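Local coordinates for protein polyhedrin (PDB 5A9C) that probably forms the crystalline matrix of polyhedra, the occlusion bodies of an insect cypovirus, represented here by a variant with its base domain deleted, at residues 183-186 with 187-191. Numbering follows the deposited sequence.
Sequences NTES and DVIDY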
ATOM      1  N   ASN A 183       9.016 -14.475  22.339  1.00 20.90           N
ATOM      2  CA  ASN A 183       9.125 -15.851  22.816  1.00 21.80           C
ATOM      3  C   ASN A 183       8.042 -16.205  23.831  1.00 20.13           C
ATOM      4  O   ASN A 183       7.530 -17.321  23.838  1.00 26.65           O
ATOM      5  CB  ASN A 183      10.510 -16.105  23.422  1.00 32.87           C
ATOM      6  CG  ASN A 183      11.629 -15.939  22.411  1.00 36.27           C
ATOM      7  OD1 ASN A 183      11.439 -16.161  21.216  1.00 39.54           O
ATOM      8  ND2 ASN A 183      12.804 -15.544  22.888  1.00 39.05           N
ATOM      9  N   THR A 184       7.695 -15.246  24.685  1.00 21.00           N
ATOM     10  CA  THR A 184       6.754 -15.488  25.775  1.00 29.04           C
ATOM     11  C   THR A 184       5.845 -14.284  25.965  1.00 29.23           C
ATOM     12  O   THR A 184       6.138 -13.203  25.462  1.00 19.78           O
ATOM     13  CB  THR A 184       7.492 -15.740  27.102  1.00 22.58           C
ATOM     14  OG1 THR A 184       8.161 -14.540  27.512  1.00 25.45           O
ATOM     15  CG2 THR A 184       8.513 -16.858  26.948  1.00 28.04           C
ATOM     16  N   GLU A 185       4.750 -14.457  26.702  1.00 17.52           N
ATOM     17  CA  GLU A 185       3.863 -13.325  26.963  1.00 16.06           C
ATOM     18  C   GLU A 185       4.558 -12.241  27.782  1.00 19.68           C
ATOM     19  O   GLU A 185       4.284 -11.059  27.608  1.00 21.93           O
ATOM     20  CB  GLU A 185       2.567 -13.748  27.664  1.00 18.32           C
ATOM     21  CG  GLU A 185       1.483 -12.677  27.536  1.00 18.29           C
ATOM     22  CD  GLU A 185       0.279 -12.893  28.438  1.00 19.52           C
ATOM     23  OE1 GLU A 185       0.336 -13.739  29.355  1.00 23.18           O
ATOM     24  OE2 GLU A 185      -0.737 -12.199  28.220  1.00 22.06           O
ATOM     25  N   SER A 186       5.448 -12.643  28.684  1.00 19.54           N
ATOM     26  CA  SER A 186       6.159 -11.672  29.507  1.00 23.61           C
ATOM     27  C   SER A 186       6.879 -10.651  28.629  1.00 16.64           C
ATOM     28  O   SER A 186       6.916  -9.465  28.946  1.00 21.26           O
ATOM     29  CB  SER A 186       7.138 -12.366  30.463  1.00 24.16           C
ATOM     30  OG  SER A 186       8.106 -13.114  29.751  1.00 41.29           O
ATOM     31  N   ASP A 187       7.436 -11.116  27.515  1.00 20.05           N
ATOM     32  CA  ASP A 187       8.094 -10.229  26.563  1.00 18.03           C
ATOM     33  C   ASP A 187       7.094  -9.275  25.912  1.00 23.10           C
ATOM     34  O   ASP A 187       7.380  -8.090  25.725  1.00 17.69           O
ATOM     35  CB  ASP A 187       8.822 -11.037  25.488  1.00 19.24           C
ATOM     36  CG  ASP A 187       9.993 -11.826  26.043  1.00 31.45           C
ATOM     37  OD1 ASP A 187      10.620 -11.357  27.013  1.00 30.69           O
ATOM     38  OD2 ASP A 187      10.287 -12.913  25.504  1.00 37.54           O
ATOM     39  N   VAL A 188       5.924  -9.798  25.564  1.00 18.76           N
ATOM     40  CA  VAL A 188       4.871  -8.970  24.992  1.00 17.22           C
ATOM     41  C   VAL A 188       4.468  -7.896  25.990  1.00 24.57           C
ATOM     42  O   VAL A 188       4.361  -6.722  25.648  1.00 20.13           O
ATOM     43  CB  VAL A 188       3.622  -9.798  24.638  1.00 16.12           C
ATOM     44  CG1 VAL A 188       2.511  -8.887  24.135  1.00 21.33           C
ATOM     45  CG2 VAL A 188       3.961 -10.855  23.600  1.00 24.47           C
ATOM     46  N   ILE A 189       4.256  -8.312  27.234  1.00 18.69           N
ATOM     47  CA  ILE A 189       3.782  -7.410  28.278  1.00 20.10           C
ATOM     48  C   ILE A 189       4.740  -6.245  28.532  1.00 23.09           C
ATOM     49  O   ILE A 189       4.316  -5.089  28.600  1.00 22.03           O
ATOM     50  CB  ILE A 189       3.514  -8.176  29.587  1.00 30.65           C
ATOM     51  CG1 ILE A 189       2.378  -9.183  29.378  1.00 23.25           C
ATOM     52  CG2 ILE A 189       3.184  -7.210  30.715  1.00 29.22           C
ATOM     53  CD1 ILE A 189       2.225 -10.186  30.501  1.00 26.80           C
ATOM     54  N   ASP A 190       6.029  -6.539  28.665  1.00 18.52           N
ATOM     55  CA  ASP A 190       6.995  -5.478  28.936  1.00 27.85           C
ATOM     56  C   ASP A 190       7.173  -4.590  27.710  1.00 21.66           C
ATOM     57  O   ASP A 190       7.419  -3.392  27.831  1.00 20.08           O
ATOM     58  CB  ASP A 190       8.337  -6.045  29.408  1.00 24.03           C
ATOM     59  CG  ASP A 190       9.154  -5.027  30.187  1.00 21.72           C
ATOM     60  OD1 ASP A 190       8.750  -4.680  31.318  1.00 23.33           O
ATOM     61  OD2 ASP A 190      10.186  -4.559  29.667  1.00 26.87           O
ATOM     62  N   TYR A 191       7.035  -5.181  26.531  1.00 17.41           N
ATOM     63  CA  TYR A 191       7.058  -4.415  25.292  1.00 18.76           C
ATOM     64  C   TYR A 191       5.929  -3.387  25.291  1.00 20.09           C
ATOM     65  O   TYR A 191       6.144  -2.216  24.981  1.00 16.32           O
ATOM     66  CB  TYR A 191       6.925  -5.346  24.085  1.00 20.76           C
ATOM     67  CG  TYR A 191       6.922  -4.627  22.759  1.00 24.31           C
ATOM     68  CD1 TYR A 191       8.108  -4.382  22.078  1.00 33.57           C
ATOM     69  CD2 TYR A 191       5.735  -4.192  22.184  1.00 26.07           C
ATOM     70  CE1 TYR A 191       8.111  -3.723  20.865  1.00 28.95           C
ATOM     71  CE2 TYR A 191       5.730  -3.530  20.972  1.00 20.22           C
ATOM     72  CZ  TYR A 191       6.920  -3.299  20.317  1.00 29.70           C
ATOM     73  OH  TYR A 191       6.921  -2.642  19.107  1.00 33.72           O
TER
HETATM   74  O   HOH W   1      11.061 -12.406  22.613  1.00 30.70           O
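Thr184 and Asp187 meet at the start of helix 185-195, where the threonine hydroxyl and one carboxylate oxygen approach across the first turn. The link from Thr184 OG1 to Asp187 OD2 is long and weak at 3.3 Å, and the hydroxyl has a closer neighbour in Ser186 OG, 2.7 Å from Thr184 OG1, a hydrogen bond in which either group may donate. The weak bond to OD2 is therefore available only if Thr184 does not give its proton to Ser186, a choice that stays open. Both hydroxyls sit between their own backbone N and carbonyl carbon (chi1 67° for Thr184, 60° for Ser186), which turns them to the same side of the opening turn. With CG of Asp187 beside the backbone N and anti to the carbonyl carbon (chi1 -67°), OD2 is directed back to Thr184 OG1 and to a water. This water bridges the residue before the N-cap and the first turn, accepting from Asn183 N at 2.9 Å and donating to Asp187 OD2 at 3.0 Å.

The main chain closes loosely at first: Thr184 O receives only weak bonds from the N atoms of Asp187 and Val188. One residue on, the helix is regular, with Ile189 N 2.8 Å from Glu185 O and Asp190 N 3.1 Å from Ser186 O. The extended Glu185 chain crosses Ile189, whose CD1 lies 3.9 Å from Glu185 CD, a contact of aliphatic carbon with the base of the carboxylate. Glu185 OE2 is hydrogen-bonded to Tyr199 OH, in the strand that follows the helix.

Buried Val188 touches Phe43, Tyr51 and Phe182 of the six-stranded antiparallel sheet, and Tyr199 of strand 199-200. The arrangement is a helix N-terminus with threonine at the N-cap position, formed where edge strand 176-182 of that sheet passes into helix 185-195 of the polyhedrin fold.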